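Amidohydrolase (Xanthomonas campestris pv. campestris, PDB 4DZH) probably deaminates adenosine-type substrates such as 5'-methylthioadenosine, as a zinc-dependent amidohydrolase with a TIM-barrel fold. Local coordinates at residues G43-V48 with A379-V384; A70-L75 with D325-N330; M128-T133 with R424-M429; G132-N137 with T411-A416. All coordinates share one frame; numbering follows the deposited sequence. Where two conformers were deposited one is given.

Contact 1 of 4, residues G43-V48 with A379-V384; sequences GVIVAV and ADLVCV
The peptide carbonyl of Gly43 is the flat group that meets Ala379. The donor approaches it neither squarely in its plane nor over a face: Ala379 N stands 29° from that plane. The hydrogen bond from Ala379 N to Gly43 O is 2.9 Å long, with an angle of 159° at the hydrogen. The methyl of the same alanine lies by the same oxygen, with Ala379 CB 3.5 Å from Gly43 O. Gly43 has a positive phi, 77°, and the chain enters the strand 44-50 directly after it. Within this chain, that strand is an outermost one of a four-stranded mixed sheet, next to the strand 36-41. The strand 381-385 belongs to a different, larger sheet, where it runs antiparallel to the strand 69-80. The contact thus joins two sheets through segments more than 300 residues apart in the chain, as in the composite beta domain beside the barrel of many amidohydrolases. Apolar contact is made by Ile45. Its CG1 lies beside the backbone N, which turns the chain towards the other segment. Ile45 CG1 is 3.9 Å from Ala379 CA and rests against the alanine methyl. The chain then extends, and Ile45 CD1 reaches Leu381 CD2 at 4.3 Å. Farther along the first strand, Val46 and Ala47 both face Ala39 in a classic beta bulge. Ile373 and Val38 also pack on Ile45.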
loop_
_atom_site.group_PDB
_atom_site.type_symbol
_atom_site.label_atom_id
_atom_site.label_comp_id
_atom_site.label_asym_id
_atom_site.label_seq_id
_atom_site.Cartn_x
_atom_site.Cartn_y
_atom_site.Cartn_z
ATOM N N GLY A 43 27.309 -15.987 11.390
ATOM C CA GLY A 43 26.563 -15.231 10.406
ATOM C C GLY A 43 25.983 -16.066 9.290
ATOM O O GLY A 43 25.378 -15.551 8.365
ATOM N N VAL A 44 26.246 -17.373 9.319
ATOM C CA VAL A 44 25.833 -18.230 8.204
ATOM C C VAL A 44 24.723 -19.190 8.627
ATOM O O VAL A 44 24.720 -19.658 9.788
ATOM C CB VAL A 44 27.047 -19.071 7.709
ATOM C CG1 VAL A 44 26.653 -20.163 6.746
ATOM C CG2 VAL A 44 28.075 -18.155 7.019
ATOM N N ILE A 45 23.774 -19.456 7.732
ATOM C CA ILE A 45 22.722 -20.426 8.018
ATOM C C ILE A 45 23.336 -21.839 7.991
ATOM O O ILE A 45 23.877 -22.229 6.972
ATOM C CB ILE A 45 21.582 -20.349 6.980
ATOM C CG1 ILE A 45 21.004 -18.915 6.966
ATOM C CG2 ILE A 45 20.569 -21.453 7.246
ATOM C CD1 ILE A 45 19.901 -18.633 5.932
ATOM N N VAL A 46 23.221 -22.596 9.084
ATOM C CA VAL A 46 23.814 -23.931 9.144
ATOM C C VAL A 46 22.763 -25.056 9.176
ATOM O O VAL A 46 23.106 -26.244 9.102
ATOM C CB VAL A 46 24.803 -24.076 10.339
ATOM C CG1 VAL A 46 25.994 -23.127 10.135
ATOM C CG2 VAL A 46 24.125 -23.852 11.704
ATOM N N ALA A 47 21.488 -24.687 9.266
ATOM C CA ALA A 47 20.423 -25.684 9.314
ATOM C C ALA A 47 19.044 -25.040 9.247
ATOM O O ALA A 47 18.839 -23.947 9.794
ATOM C CB ALA A 47 20.519 -26.501 10.592
ATOM N N VAL A 48 18.115 -25.745 8.587
ATOM C CA VAL A 48 16.690 -25.377 8.518
ATOM C C VAL A 48 15.875 -26.668 8.705
ATOM O O VAL A 48 15.951 -27.580 7.872
ATOM C CB VAL A 48 16.294 -24.795 7.134
ATOM C CG1 VAL A 48 14.865 -24.262 7.166
ATOM C CG2 VAL A 48 17.277 -23.722 6.659
ATOM N N ALA A 379 22.818 -15.196 6.954
ATOM C CA ALA A 379 21.621 -15.148 7.788
ATOM C C ALA A 379 21.009 -13.743 7.771
ATOM O O ALA A 379 21.049 -13.032 8.768
ATOM C CB ALA A 379 21.941 -15.565 9.192
ATOM N N ASP A 380 20.507 -13.355 6.606
ATOM C CA ASP A 380 19.692 -12.132 6.459
ATOM C C ASP A 380 18.218 -12.578 6.526
ATOM O O ASP A 380 17.670 -13.140 5.548
ATOM C CB ASP A 380 19.937 -11.479 5.108
ATOM C CG ASP A 380 21.362 -10.873 4.942
ATOM O OD1 ASP A 380 22.302 -11.148 5.720
ATOM O OD2 ASP A 380 21.505 -10.063 3.983
ATOM N N LEU A 381 17.596 -12.324 7.670
ATOM C CA LEU A 381 16.315 -12.945 8.018
ATOM C C LEU A 381 15.395 -11.933 8.668
ATOM O O LEU A 381 15.877 -11.008 9.352
ATOM C CB LEU A 381 16.541 -14.079 9.009
ATOM C CG LEU A 381 17.505 -15.155 8.508
ATOM C CD1 LEU A 381 17.892 -16.096 9.622
ATOM C CD2 LEU A 381 16.844 -15.900 7.381
ATOM N N VAL A 382 14.107 -12.171 8.482
ATOM C CA VAL A 382 13.062 -11.300 9.039
ATOM C C VAL A 382 11.936 -12.145 9.652
ATOM O O VAL A 382 11.452 -13.106 9.028
ATOM C CB VAL A 382 12.509 -10.390 7.918
ATOM C CG1 VAL A 382 11.304 -9.567 8.479
ATOM C CG2 VAL A 382 13.598 -9.444 7.452
ATOM N N CYS A 383 11.498 -11.731 10.847
ATOM C CA CYS A 383 10.305 -12.290 11.507
ATOM C C CYS A 383 9.165 -11.307 11.277
ATOM O O CYS A 383 9.310 -10.131 11.608
ATOM C CB CYS A 383 10.529 -12.441 13.013
ATOM S SG CYS A 383 11.450 -13.954 13.413
ATOM N N VAL A 384 8.067 -11.815 10.741
ATOM C CA VAL A 384 6.846 -11.002 10.541
ATOM C C VAL A 384 5.808 -11.578 11.498
ATOM O O VAL A 384 5.423 -12.733 11.331
ATOM C CB VAL A 384 6.345 -11.102 9.072
ATOM C CG1 VAL A 384 5.174 -10.140 8.869
ATOM C CG2 VAL A 384 7.447 -10.697 8.140
#

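Contact 2 of 4, residues A70-L75 with D325-N330; sequences ALMPGL and DMFSEN
Leu75 carries most of the apolar contact with the first turn of the helix 326-341. One methyl does the touching: Leu75 CD1 is 3.7 Å from Met326 CB and 3.8 Å from Phe327 CE1. The leucine and Met326 side chains slide past each other in opposite directions. Leu75 and Phe327 instead cross at about a right angle. The same methyl lies 4.3 Å from Asn330 ND2, one turn further along the helix. Met72 is the second apolar partner. Its CG sits between the backbone N and the carbonyl carbon, chi1 67°, and the chain beyond is extended. This carries the terminal methyl to the ring from the opposite direction, with Met72 CE 3.9 Å from Phe327 CZ. Both methyls meet the ring obliquely. Val384 of the strand 381-385 also packs on Phe327.

Polar bonds lie within the helical segment. Asp325 is the N-cap: Ser328 N donates to Asp325 OD1 at 2.9 Å, nearly straight at 170°. The donor comes from above the carboxylate plane. Two further side chains lead to the metal site. Ser328 OG bonds Glu289, and Glu329 bonds Asn321. Glu289 and Asn321 are magnesium ligands; a bound magnesium ion lies about 9 Å from the side chain of Met326.

The chemistry is therefore split. Dispersion between methyls and a ring seats the helix on the barrel strand, while its polar residues supply second-shell bonds to magnesium ligands.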
loop_
_atom_site.group_PDB
_atom_site.type_symbol
_atom_site.label_atom_id
_atom_site.label_comp_id
_atom_site.label_asym_id
_atom_site.label_seq_id
_atom_site.Cartn_x
_atom_site.Cartn_y
_atom_site.Cartn_z
ATOM N N ALA A 70 6.083 -15.513 10.917
ATOM C CA ALA A 70 6.730 -16.109 9.740
ATOM C C ALA A 70 8.169 -15.635 9.719
ATOM O O ALA A 70 8.455 -14.466 9.960
ATOM C CB ALA A 70 6.045 -15.655 8.474
ATOM N N LEU A 71 9.101 -16.546 9.442
ATOM C CA LEU A 71 10.500 -16.189 9.231
ATOM C C LEU A 71 10.799 -16.340 7.739
ATOM O O LEU A 71 10.512 -17.384 7.147
ATOM C CB LEU A 71 11.412 -17.106 10.078
ATOM C CG LEU A 71 12.925 -16.835 10.046
ATOM C CD1 LEU A 71 13.356 -15.496 10.593
ATOM C CD2 LEU A 71 13.638 -17.945 10.844
ATOM N N MET A 72 11.304 -15.276 7.127
ATOM C CA MET A 72 11.604 -15.254 5.689
ATOM C C MET A 72 12.945 -14.519 5.480
ATOM O O MET A 72 13.467 -13.868 6.405
ATOM C CB MET A 72 10.480 -14.522 4.947
ATOM C CG MET A 72 10.406 -13.066 5.282
ATOM S SD MET A 72 8.987 -12.303 4.481
ATOM C CE MET A 72 9.512 -10.596 4.615
ATOM N N PRO A 73 13.531 -14.621 4.263
ATOM C CA PRO A 73 14.740 -13.830 3.962
ATOM C C PRO A 73 14.404 -12.348 3.977
ATOM O O PRO A 73 13.250 -11.990 3.697
ATOM C CB PRO A 73 15.082 -14.240 2.526
ATOM C CG PRO A 73 14.379 -15.582 2.288
ATOM C CD PRO A 73 13.085 -15.410 3.093
ATOM N N GLY A 74 15.413 -11.529 4.297
ATOM C CA GLY A 74 15.211 -10.092 4.194
ATOM C C GLY A 74 14.775 -9.707 2.797
ATOM O O GLY A 74 15.152 -10.300 1.785
ATOM N N LEU A 75 13.924 -8.711 2.716
ATOM C CA LEU A 75 13.560 -8.151 1.432
ATOM C C LEU A 75 14.717 -7.383 0.830
ATOM O O LEU A 75 15.514 -6.715 1.512
ATOM C CB LEU A 75 12.359 -7.242 1.596
ATOM C CG LEU A 75 11.129 -7.941 2.205
ATOM C CD1 LEU A 75 9.971 -6.965 2.380
ATOM C CD2 LEU A 75 10.689 -9.249 1.455
ATOM N N ASP A 325 8.663 1.289 1.642
ATOM C CA ASP A 325 7.911 0.169 2.180
ATOM C C ASP A 325 7.865 -0.938 1.137
ATOM O O ASP A 325 7.067 -0.843 0.162
ATOM C CB ASP A 325 6.478 0.650 2.505
ATOM C CG ASP A 325 5.566 -0.463 3.079
ATOM O OD1 ASP A 325 5.952 -1.654 2.998
ATOM O OD2 ASP A 325 4.468 -0.131 3.582
ATOM N N MET A 326 8.699 -1.958 1.298
ATOM C CA MET A 326 8.684 -3.060 0.326
ATOM C C MET A 326 7.474 -3.953 0.477
ATOM O O MET A 326 7.108 -4.644 -0.484
ATOM C CB MET A 326 9.979 -3.883 0.414
ATOM C CG MET A 326 11.163 -3.189 -0.215
ATOM S SD MET A 326 11.108 -3.227 -2.029
ATOM C CE MET A 326 11.293 -4.999 -2.344
ATOM N N PHE A 327 6.828 -4.018 1.663
ATOM C CA PHE A 327 5.600 -4.818 1.754
ATOM C C PHE A 327 4.546 -4.220 0.831
ATOM O O PHE A 327 3.871 -4.936 0.094
ATOM C CB PHE A 327 5.069 -4.861 3.199
ATOM C CG PHE A 327 5.755 -5.887 4.066
ATOM C CD1 PHE A 327 7.040 -5.668 4.551
ATOM C CD2 PHE A 327 5.095 -7.060 4.398
ATOM C CE1 PHE A 327 7.680 -6.617 5.331
ATOM C CE2 PHE A 327 5.731 -8.027 5.199
ATOM C CZ PHE A 327 6.995 -7.803 5.658
ATOM N N SER A 328 4.418 -2.898 0.863
ATOM C CA SER A 328 3.526 -2.198 -0.044
ATOM C C SER A 328 3.938 -2.333 -1.486
ATOM O O SER A 328 3.086 -2.579 -2.333
ATOM C CB SER A 328 3.443 -0.723 0.304
ATOM O OG SER A 328 2.520 -0.047 -0.559
ATOM N N GLU A 329 5.224 -2.129 -1.764
ATOM C CA GLU A 329 5.706 -2.224 -3.139
ATOM C C GLU A 329 5.360 -3.608 -3.749
ATOM O O GLU A 329 4.933 -3.702 -4.940
ATOM C CB GLU A 329 7.215 -1.992 -3.181
ATOM C CG GLU A 329 7.607 -1.500 -4.574
ATOM C CD GLU A 329 7.248 -0.076 -4.818
ATOM O OE1 GLU A 329 7.066 0.280 -6.024
ATOM O OE2 GLU A 329 7.169 0.720 -3.865
ATOM N N ASN A 330 5.524 -4.664 -2.943
ATOM C CA ASN A 330 5.229 -6.021 -3.386
ATOM C C ASN A 330 3.768 -6.164 -3.694
ATOM O O ASN A 330 3.393 -6.723 -4.739
ATOM C CB ASN A 330 5.572 -7.068 -2.319
ATOM C CG ASN A 330 7.075 -7.186 -2.039
ATOM O OD1 ASN A 330 7.923 -6.766 -2.827
ATOM N ND2 ASN A 330 7.398 -7.830 -0.916
#

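Contact 3 of 4, residues M128-T133 with R424-M429; sequences MLRGGT and RELIDM
Leu129 and Leu426 form the tight, buried part. Leu426 CD2 lies 3.7 Å from Leu129 CB and also touches Leu129 CD1. The two side chains cross obliquely. The other methyl, Leu426 CD1, packs 3.8 Å from Arg130 CD, at about a right angle to the arginine chain. Met429 SD is a looser neighbour, 4.4 Å from Leu129 CD1.

The partly exposed side is polar. In the conformer described, Arg424 is bent at chi2 and chi3, which brings its guanidinium to the helix end. Arg424 NH1 donates to Arg130 O at 2.8 Å, on a lone pair and in both planes. It also bonds Val410 O. Arg424 NH2 stands 4.3 Å above the Arg130 guanidinium. These NH1 and NH2 positions hold for this conformer; the second may differ. The like charges are probably offset by Glu390 of the second subunit, which forms a salt bridge with Arg130 NE. One water links Arg130 NH1 to Arg424 O, 2.7 Å from each, at the edge of the Arg130 guanidinium.

The helix 114-130 ends here in a Schellman motif with Gly132 as C-prime. The short strand 425-426 pairs with the strand 418-422, where Lys420 packs on Leu129 and Leu421 on Arg130.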
loop_
_atom_site.group_PDB
_atom_site.type_symbol
_atom_site.label_atom_id
_atom_site.label_comp_id
_atom_site.label_asym_id
_atom_site.label_seq_id
_atom_site.Cartn_x
_atom_site.Cartn_y
_atom_site.Cartn_z
ATOM N N MET A 128 14.270 1.129 6.462
ATOM C CA MET A 128 14.346 -0.160 5.775
ATOM C C MET A 128 14.312 -1.283 6.780
ATOM O O MET A 128 13.520 -2.188 6.643
ATOM C CB MET A 128 15.566 -0.255 4.878
ATOM C CG MET A 128 15.422 0.658 3.670
ATOM S SD MET A 128 16.773 0.426 2.482
ATOM C CE MET A 128 18.191 0.983 3.478
ATOM N N LEU A 129 15.102 -1.161 7.842
ATOM C CA LEU A 129 15.140 -2.228 8.866
ATOM C C LEU A 129 13.775 -2.414 9.536
ATOM O O LEU A 129 13.304 -3.528 9.720
ATOM C CB LEU A 129 16.195 -1.967 9.947
ATOM C CG LEU A 129 17.627 -2.032 9.429
ATOM C CD1 LEU A 129 18.627 -1.472 10.440
ATOM C CD2 LEU A 129 17.965 -3.493 9.049
ATOM N N ARG A 130 13.110 -1.295 9.822
ATOM C CA ARG A 130 11.818 -1.337 10.523
ATOM C C ARG A 130 10.740 -2.019 9.653
ATOM O O ARG A 130 9.726 -2.535 10.153
ATOM C CB ARG A 130 11.413 0.067 10.968
ATOM C CG ARG A 130 12.151 0.521 12.273
ATOM C CD ARG A 130 12.181 2.013 12.432
ATOM N NE ARG A 130 10.846 2.619 12.481
ATOM C CZ ARG A 130 10.175 2.908 13.594
ATOM N NH1 ARG A 130 10.668 2.617 14.802
ATOM N NH2 ARG A 130 8.991 3.510 13.493
ATOM N N GLY A 131 11.013 -2.063 8.333
ATOM C CA GLY A 131 10.113 -2.665 7.385
ATOM C C GLY A 131 10.599 -3.944 6.768
ATOM O O GLY A 131 10.076 -4.372 5.738
ATOM N N GLY A 132 11.638 -4.527 7.365
ATOM C CA GLY A 132 12.105 -5.840 6.919
ATOM C C GLY A 132 12.905 -5.865 5.622
ATOM O O GLY A 132 13.072 -6.963 5.042
ATOM N N THR A 133 13.445 -4.724 5.206
ATOM C CA THR A 133 14.378 -4.705 4.060
ATOM C C THR A 133 15.791 -4.780 4.608
ATOM O O THR A 133 16.168 -4.014 5.546
ATOM C CB THR A 133 14.211 -3.420 3.249
ATOM O OG1 THR A 133 12.939 -3.442 2.596
ATOM C CG2 THR A 133 15.323 -3.283 2.140
ATOM N N ARG A 424 10.971 -4.742 17.459
ATOM C CA ARG A 424 10.731 -3.416 16.879
ATOM C C ARG A 424 11.714 -2.350 17.315
ATOM O O ARG A 424 11.563 -1.188 16.914
ATOM C CB ARG A 424 9.310 -2.930 17.183
ATOM C CG ARG A 424 8.214 -3.842 16.687
ATOM C CD ARG A 424 7.922 -3.655 15.189
ATOM N NE ARG A 424 7.629 -2.287 14.753
ATOM C CZ ARG A 424 7.947 -1.851 13.535
ATOM N NH1 ARG A 424 8.539 -2.687 12.678
ATOM N NH2 ARG A 424 7.674 -0.597 13.170
ATOM N N GLU A 425 12.694 -2.715 18.144
ATOM C CA GLU A 425 13.693 -1.735 18.584
ATOM C C GLU A 425 14.927 -1.780 17.678
ATOM O O GLU A 425 15.516 -2.851 17.501
ATOM C CB GLU A 425 14.078 -1.924 20.072
ATOM C CG GLU A 425 14.989 -0.773 20.596
ATOM C CD GLU A 425 15.345 -0.870 22.090
ATOM O OE1 GLU A 425 14.848 -1.806 22.758
ATOM O OE2 GLU A 425 16.126 -0.008 22.580
ATOM N N LEU A 426 15.377 -0.627 17.180
ATOM C CA LEU A 426 16.596 -0.555 16.379
ATOM C C LEU A 426 17.839 -0.564 17.266
ATOM O O LEU A 426 17.943 0.226 18.195
ATOM C CB LEU A 426 16.605 0.713 15.531
ATOM C CG LEU A 426 15.762 0.704 14.252
ATOM C CD1 LEU A 426 15.789 2.103 13.732
ATOM C CD2 LEU A 426 16.395 -0.297 13.256
ATOM N N ILE A 427 18.790 -1.428 16.940
ATOM C CA ILE A 427 20.055 -1.550 17.667
ATOM C C ILE A 427 21.082 -0.561 17.168
ATOM O O ILE A 427 21.312 -0.412 15.955
ATOM C CB ILE A 427 20.603 -2.971 17.502
ATOM C CG1 ILE A 427 19.578 -4.000 18.002
ATOM C CG2 ILE A 427 21.909 -3.146 18.277
ATOM C CD1 ILE A 427 18.993 -3.685 19.395
ATOM N N ASP A 428 21.698 0.125 18.099
ATOM C CA ASP A 428 22.694 1.133 17.771
ATOM C C ASP A 428 22.153 2.228 16.862
ATOM O O ASP A 428 22.946 2.856 16.127
ATOM C CB ASP A 428 23.947 0.502 17.135
ATOM C CG ASP A 428 24.694 -0.442 18.091
ATOM O OD1 ASP A 428 24.650 -0.237 19.342
ATOM O OD2 ASP A 428 25.348 -1.382 17.581
ATOM N N MET A 429 20.824 2.450 16.870
ATOM C CA MET A 429 20.284 3.618 16.226
ATOM C C MET A 429 19.363 4.266 17.238
ATOM O O MET A 429 18.747 3.591 18.047
ATOM C CB MET A 429 19.527 3.269 14.921
ATOM C CG MET A 429 20.330 2.348 14.003
ATOM S SD MET A 429 19.640 2.321 12.340
ATOM C CE MET A 429 20.161 3.877 11.681
HETATM O O HOH W 1 12.597 1.032 15.764
#

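Contact 4 of 4, residues G132-N137 with T411-A416; sequences GTTCVN and TDVWIA
Thr134 and the pair Val413 and Ile415 slide past each other in opposite directions. The threonine methyl does most of the touching. Thr134 CG2 is 3.7 Å from Val413 CG1 and 3.9 Å from Ile415 CG1, so it meets one branch of each. The threonine CG2 lies beside the backbone N, with OG1 at chi1 51°. This turns the methyl to the other strand.

The Ile415 chain is extended at chi2, -174°, and its end reaches a backbone oxygen, with Ile415 CD1 3.6 Å from Thr134 O. The other branch of the valine, Val413 CG2, comes within 4.3 Å of Gly132 CA. Val413 and Ile415 point toward the segment 132-137, while Trp414 between them points away. Leu129 of the helix 114-130 also packs on Val413 and Ile415.

The two strands approach to 8.1 Å between their axes, and their directions differ by 36°. This is wider than the spacing of paired strands, and the contact is made mainly by side chains, with Gly132 CA and Thr134 O also touched. Thr134 bonds through its backbone to Leu75, and Val136 to Arg156 and Leu158. The strand 133-139 lies between two parallel neighbours, 69-80 and 156-163, as in the TIM barrel of this family. The strand 410-415 pairs with 381-385 and 418-422 outside that parallel run, so the contact is where the accessory beta strands pack on the barrel strand.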
loop_
_atom_site.group_PDB
_atom_site.type_symbol
_atom_site.label_atom_id
_atom_site.label_comp_id
_atom_site.label_asym_id
_atom_site.label_seq_id
_atom_site.Cartn_x
_atom_site.Cartn_y
_atom_site.Cartn_z
ATOM N N GLY A 132 11.638 -4.527 7.365
ATOM C CA GLY A 132 12.105 -5.840 6.919
ATOM C C GLY A 132 12.905 -5.865 5.622
ATOM O O GLY A 132 13.072 -6.963 5.042
ATOM N N THR A 133 13.445 -4.724 5.206
ATOM C CA THR A 133 14.378 -4.705 4.060
ATOM C C THR A 133 15.791 -4.780 4.608
ATOM O O THR A 133 16.168 -4.014 5.546
ATOM C CB THR A 133 14.211 -3.420 3.249
ATOM O OG1 THR A 133 12.939 -3.442 2.596
ATOM C CG2 THR A 133 15.323 -3.283 2.140
ATOM N N THR A 134 16.619 -5.668 4.022
ATOM C CA THR A 134 17.961 -5.945 4.553
ATOM C C THR A 134 19.108 -5.712 3.543
ATOM O O THR A 134 20.314 -5.820 3.894
ATOM C CB THR A 134 18.097 -7.419 5.026
ATOM O OG1 THR A 134 17.654 -8.306 3.977
ATOM C CG2 THR A 134 17.228 -7.653 6.244
ATOM N N CYS A 135 18.734 -5.354 2.319
ATOM C CA CYS A 135 19.713 -5.150 1.246
ATOM C C CYS A 135 19.161 -4.119 0.250
ATOM O O CYS A 135 17.953 -4.125 -0.020
ATOM C CB CYS A 135 19.911 -6.488 0.532
ATOM S SG CYS A 135 21.285 -6.531 -0.683
ATOM N N VAL A 136 20.061 -3.292 -0.312
ATOM C CA VAL A 136 19.646 -2.325 -1.320
ATOM C C VAL A 136 20.571 -2.365 -2.491
ATOM O O VAL A 136 21.717 -2.853 -2.380
ATOM C CB VAL A 136 19.687 -0.865 -0.800
ATOM C CG1 VAL A 136 18.591 -0.660 0.157
ATOM C CG2 VAL A 136 21.056 -0.510 -0.171
ATOM N N ASN A 137 20.028 -1.867 -3.610
ATOM C CA ASN A 137 20.805 -1.583 -4.817
ATOM C C ASN A 137 20.771 -0.070 -4.920
ATOM O O ASN A 137 19.821 0.509 -5.499
ATOM C CB ASN A 137 20.107 -2.186 -6.018
ATOM C CG ASN A 137 20.922 -2.081 -7.284
ATOM O OD1 ASN A 137 22.148 -1.909 -7.261
ATOM N ND2 ASN A 137 20.257 -2.271 -8.398
ATOM N N THR A 411 8.975 -7.684 13.218
ATOM C CA THR A 411 9.402 -7.517 14.609
ATOM C C THR A 411 10.879 -7.725 14.859
ATOM O O THR A 411 11.463 -7.082 15.718
ATOM C CB THR A 411 8.639 -8.464 15.539
ATOM O OG1 THR A 411 8.838 -9.817 15.109
ATOM C CG2 THR A 411 7.121 -8.130 15.519
ATOM N N ASP A 412 11.492 -8.565 14.046
ATOM C CA ASP A 412 12.921 -8.835 14.211
ATOM C C ASP A 412 13.611 -8.973 12.852
ATOM O O ASP A 412 13.034 -9.527 11.930
ATOM C CB ASP A 412 13.153 -10.104 15.046
ATOM C CG ASP A 412 12.460 -10.044 16.435
ATOM O OD1 ASP A 412 13.067 -9.552 17.422
ATOM O OD2 ASP A 412 11.292 -10.456 16.517
ATOM N N VAL A 413 14.827 -8.471 12.819
ATOM C CA VAL A 413 15.647 -8.457 11.611
ATOM C C VAL A 413 17.095 -8.765 11.954
ATOM O O VAL A 413 17.689 -8.170 12.888
ATOM C CB VAL A 413 15.602 -7.060 10.992
ATOM C CG1 VAL A 413 16.592 -6.979 9.820
ATOM C CG2 VAL A 413 14.188 -6.759 10.547
ATOM N N TRP A 414 17.680 -9.677 11.187
ATOM C CA TRP A 414 19.109 -9.985 11.285
ATOM C C TRP A 414 19.742 -9.813 9.918
ATOM O O TRP A 414 19.120 -10.162 8.902
ATOM C CB TRP A 414 19.335 -11.435 11.683
ATOM C CG TRP A 414 18.793 -11.828 13.026
ATOM C CD1 TRP A 414 19.501 -11.924 14.207
ATOM C CD2 TRP A 414 17.454 -12.220 13.325
ATOM N NE1 TRP A 414 18.673 -12.357 15.222
ATOM C CE2 TRP A 414 17.421 -12.564 14.708
ATOM C CE3 TRP A 414 16.287 -12.345 12.565
ATOM C CZ2 TRP A 414 16.247 -12.966 15.343
ATOM C CZ3 TRP A 414 15.104 -12.763 13.218
ATOM C CH2 TRP A 414 15.111 -13.072 14.583
ATOM N N ILE A 415 20.981 -9.313 9.912
ATOM C CA ILE A 415 21.799 -9.191 8.691
ATOM C C ILE A 415 23.130 -9.861 9.006
ATOM O O ILE A 415 23.849 -9.465 9.951
ATOM C CB ILE A 415 22.039 -7.730 8.243
ATOM C CG1 ILE A 415 20.691 -7.031 8.018
ATOM C CG2 ILE A 415 22.942 -7.657 6.951
ATOM C CD1 ILE A 415 20.827 -5.594 7.427
ATOM N N ALA A 416 23.433 -10.885 8.222
ATOM C CA ALA A 416 24.619 -11.745 8.505
ATOM C C ALA A 416 24.580 -12.249 9.966
ATOM O O ALA A 416 25.615 -12.317 10.663
ATOM C CB ALA A 416 25.909 -10.994 8.210
#

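The four contacts form a connected set between the accessory beta strands and the barrel. Contact 1 leads to contact 2 through Val382 N, 2.8 Å from Met72 O, and to contact 4 through Cys383 N, 2.9 Å from Asp412 O. Contacts 2 and 4 join along barrel strands, with Leu75 O 2.9 Å from Thr134 N. Contacts 3 and 4 share Gly132 and Thr133, and their centres are 8 Å apart. In contact 2 the side chain of Met326 is about 9 Å from a bound magnesium ion and about 13 Å from a bound zinc ion. Its strand 69-80 also carries the zinc ligand His79. Contacts 1 and 4 lie away from the annotated sites.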